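Side-chain contact in DNA polymerase epsilon subunit 3 (Drosophila melanogaster, PDB 2BYK), which pairs with Chrac-16 as a histone-fold heterodimer that binds DNA and facilitates nucleosome sliding, and serves as an accessory component of the DNA polymerase epsilon complex: residues T49-A54 and L70-E75. Numbering follows the deposited sequence.
Sequences TSSSTA and LQTLTE
Thr-72 lays its branched side chain over the backbone of Ser-52, where helix 66-75 packs against the long helix 31-58. The CA atoms of Ser-52 and Thr-72 lie 5.5 Å apart, close enough that short side chains fill the gap between the backbones. The two branches of Thr-72 divide the work. Its OG1 reaches the backbone of the other helix, 3.2 Å from Ser-52 CA, while its CG2, anti to the backbone N, lies 3.7 Å from Ser-52 N; the still closer modelled approach of this methyl to Ser-51 CB is doubtful. The hydroxyl of Ser-52 comes alongside, its OG 3.5 Å from Thr-72 CB and 3.4 Å from Thr-72 OG1. Both hydroxyls sit beside their own backbone N (chi1 -60° for Ser-52, -66° for Thr-72), a setting from which each bonds back into its own helix: Ser-52 OG to Val-48 O, Thr-72 OG1 to Asp-68 O. Ser-51 OG does the same with Phe-47 O. Replacing Thr-72 by an alanine removes both OG1 and CG2, which would probably leave a gap over Ser-52 and deprive Asp-68 O of its hydroxyl partner. The side chain of Leu-55, also on helix 31-58, touches Thr-72, and next in sequence Leu-73 packs on Phe-44 and Val-48 of that helix and on an apolar side chain of the partner protein's chain. In the histone fold, the short helix 66-75 here packs against the long central helix 31-58. The interface buries just 132 Å² over both sides and has no clear hydrogen bond across it; the buried hydroxyls of Ser-52 and Thr-72 have their polar needs met by carbonyls of their own helices, so the close approach is consistent with contact through short side chains.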
ATOM      1  N   THR B  49      -9.029   1.936   2.057  1.00 51.95           N
ATOM      2  CA  THR B  49     -10.025   1.959   3.112  1.00 53.78           C
ATOM      3  C   THR B  49     -11.322   2.452   2.491  1.00 55.37           C
ATOM      4  O   THR B  49     -12.379   1.854   2.670  1.00 55.52           O
ATOM      5  CB  THR B  49      -9.617   2.912   4.214  1.00 53.54           C
ATOM      6  OG1 THR B  49      -8.293   2.583   4.635  1.00 54.44           O
ATOM      7  CG2 THR B  49     -10.575   2.807   5.396  1.00 53.94           C
ATOM      8  N   SER B  50     -11.222   3.559   1.762  1.00 57.01           N
ATOM      9  CA  SER B  50     -12.364   4.150   1.079  1.00 57.28           C
ATOM     10  C   SER B  50     -13.069   3.050   0.280  1.00 57.50           C
ATOM     11  O   SER B  50     -14.278   2.840   0.408  1.00 56.55           O
ATOM     12  CB  SER B  50     -11.870   5.259   0.143  1.00 57.53           C
ATOM     13  OG  SER B  50     -12.920   5.797  -0.637  1.00 60.89           O
ATOM     14  N   SER B  51     -12.292   2.337  -0.528  1.00 57.60           N
ATOM     15  CA  SER B  51     -12.816   1.255  -1.354  1.00 58.81           C
ATOM     16  C   SER B  51     -13.371   0.098  -0.534  1.00 59.15           C
ATOM     17  O   SER B  51     -14.499  -0.332  -0.767  1.00 60.61           O
ATOM     18  CB  SER B  51     -11.727   0.723  -2.285  1.00 59.24           C
ATOM     19  OG  SER B  51     -11.203   1.757  -3.096  1.00 60.82           O
ATOM     20  N   SER B  52     -12.578  -0.413   0.409  1.00 58.30           N
ATOM     21  CA  SER B  52     -13.010  -1.529   1.251  1.00 57.57           C
ATOM     22  C   SER B  52     -14.317  -1.190   1.948  1.00 58.07           C
ATOM     23  O   SER B  52     -15.155  -2.066   2.184  1.00 58.01           O
ATOM     24  CB  SER B  52     -11.940  -1.855   2.288  1.00 55.57           C
ATOM     25  OG  SER B  52     -10.736  -2.219   1.648  1.00 55.44           O
ATOM     26  N   THR B  53     -14.476   0.090   2.278  1.00 59.18           N
ATOM     27  CA  THR B  53     -15.679   0.591   2.933  1.00 60.14           C
ATOM     28  C   THR B  53     -16.840   0.459   1.955  1.00 61.20           C
ATOM     29  O   THR B  53     -17.943   0.049   2.326  1.00 60.88           O
ATOM     30  CB  THR B  53     -15.536   2.081   3.313  1.00 59.63           C
ATOM     31  OG1 THR B  53     -14.497   2.231   4.284  1.00 61.84           O
ATOM     32  CG2 THR B  53     -16.832   2.612   3.895  1.00 59.45           C
ATOM     33  N   ALA B  54     -16.576   0.817   0.701  1.00 61.91           N
ATOM     34  CA  ALA B  54     -17.575   0.743  -0.355  1.00 62.28           C
ATOM     35  C   ALA B  54     -18.049  -0.692  -0.540  1.00 64.04           C
ATOM     36  O   ALA B  54     -19.247  -0.960  -0.494  1.00 64.76           O
ATOM     37  CB  ALA B  54     -16.989   1.265  -1.644  1.00 62.26           C
ATOM     38  N   LEU B  70      -9.252  -7.746   1.541  1.00 58.89           N
ATOM     39  CA  LEU B  70      -8.566  -8.686   0.669  1.00 58.15           C
ATOM     40  C   LEU B  70      -9.201  -8.664  -0.716  1.00 58.47           C
ATOM     41  O   LEU B  70      -8.508  -8.808  -1.720  1.00 58.44           O
ATOM     42  CB  LEU B  70      -8.598 -10.101   1.270  1.00 56.65           C
ATOM     43  CG  LEU B  70      -7.657 -10.318   2.466  1.00 55.29           C
ATOM     44  CD1 LEU B  70      -7.775 -11.743   2.968  1.00 54.34           C
ATOM     45  CD2 LEU B  70      -6.217 -10.016   2.059  1.00 53.47           C
ATOM     46  N   GLN B  71     -10.516  -8.463  -0.766  1.00 59.68           N
ATOM     47  CA  GLN B  71     -11.242  -8.406  -2.038  1.00 60.42           C
ATOM     48  C   GLN B  71     -11.028  -7.076  -2.760  1.00 59.70           C
ATOM     49  O   GLN B  71     -10.936  -7.042  -3.981  1.00 60.13           O
ATOM     50  CB  GLN B  71     -12.739  -8.621  -1.813  1.00 61.96           C
ATOM     51  CG  GLN B  71     -13.097 -10.004  -1.313  1.00 65.17           C
ATOM     52  CD  GLN B  71     -14.579 -10.154  -1.009  1.00 68.32           C
ATOM     53  OE1 GLN B  71     -15.157  -9.358  -0.256  1.00 71.34           O
ATOM     54  NE2 GLN B  71     -15.201 -11.182  -1.584  1.00 69.05           N
ATOM     55  N   THR B  72     -10.965  -5.983  -2.007  1.00 58.43           N
ATOM     56  CA  THR B  72     -10.741  -4.670  -2.597  1.00 57.17           C
ATOM     57  C   THR B  72      -9.336  -4.593  -3.197  1.00 58.05           C
ATOM     58  O   THR B  72      -9.119  -3.922  -4.201  1.00 59.00           O
ATOM     59  CB  THR B  72     -10.912  -3.562  -1.549  1.00 55.22           C
ATOM     60  OG1 THR B  72     -12.276  -3.530  -1.123  1.00 53.82           O
ATOM     61  CG2 THR B  72     -10.538  -2.215  -2.122  1.00 54.33           C
ATOM     62  N   LEU B  73      -8.382  -5.287  -2.588  1.00 59.06           N
ATOM     63  CA  LEU B  73      -7.019  -5.278  -3.101  1.00 59.90           C
ATOM     64  C   LEU B  73      -6.937  -6.023  -4.423  1.00 62.73           C
ATOM     65  O   LEU B  73      -6.291  -5.544  -5.353  1.00 63.44           O
ATOM     66  CB  LEU B  73      -6.042  -5.905  -2.101  1.00 56.77           C
ATOM     67  CG  LEU B  73      -5.633  -5.096  -0.870  1.00 54.86           C
ATOM     68  CD1 LEU B  73      -4.670  -5.910  -0.047  1.00 54.61           C
ATOM     69  CD2 LEU B  73      -4.981  -3.791  -1.285  1.00 54.64           C
ATOM     70  N   THR B  74      -7.578  -7.190  -4.518  1.00 65.54           N
ATOM     71  CA  THR B  74      -7.532  -7.961  -5.766  1.00 69.43           C
ATOM     72  C   THR B  74      -8.286  -7.174  -6.824  1.00 70.14           C
ATOM     73  O   THR B  74      -7.986  -7.242  -8.012  1.00 70.27           O
ATOM     74  CB  THR B  74      -8.196  -9.368  -5.637  1.00 70.08           C
ATOM     75  OG1 THR B  74      -9.620  -9.234  -5.591  1.00 72.64           O
ATOM     76  CG2 THR B  74      -7.733 -10.071  -4.376  1.00 72.06           C
ATOM     77  N   GLU B  75      -9.255  -6.407  -6.351  1.00 72.61           N
ATOM     78  CA  GLU B  75     -10.115  -5.577  -7.176  1.00 74.59           C
ATOM     79  C   GLU B  75      -9.397  -4.333  -7.700  1.00 73.88           C
ATOM     80  O   GLU B  75      -9.723  -3.823  -8.771  1.00 73.69           O
ATOM     81  CB  GLU B  75     -11.331  -5.196  -6.334  1.00 79.13           C
ATOM     82  CG  GLU B  75     -12.336  -4.265  -6.955  1.00 87.25           C
ATOM     83  CD  GLU B  75     -13.564  -4.117  -6.062  1.00 92.83           C
ATOM     84  OE1 GLU B  75     -14.381  -5.073  -6.017  1.00 95.62           O
ATOM     85  OE2 GLU B  75     -13.701  -3.061  -5.391  1.00 94.88           O
TER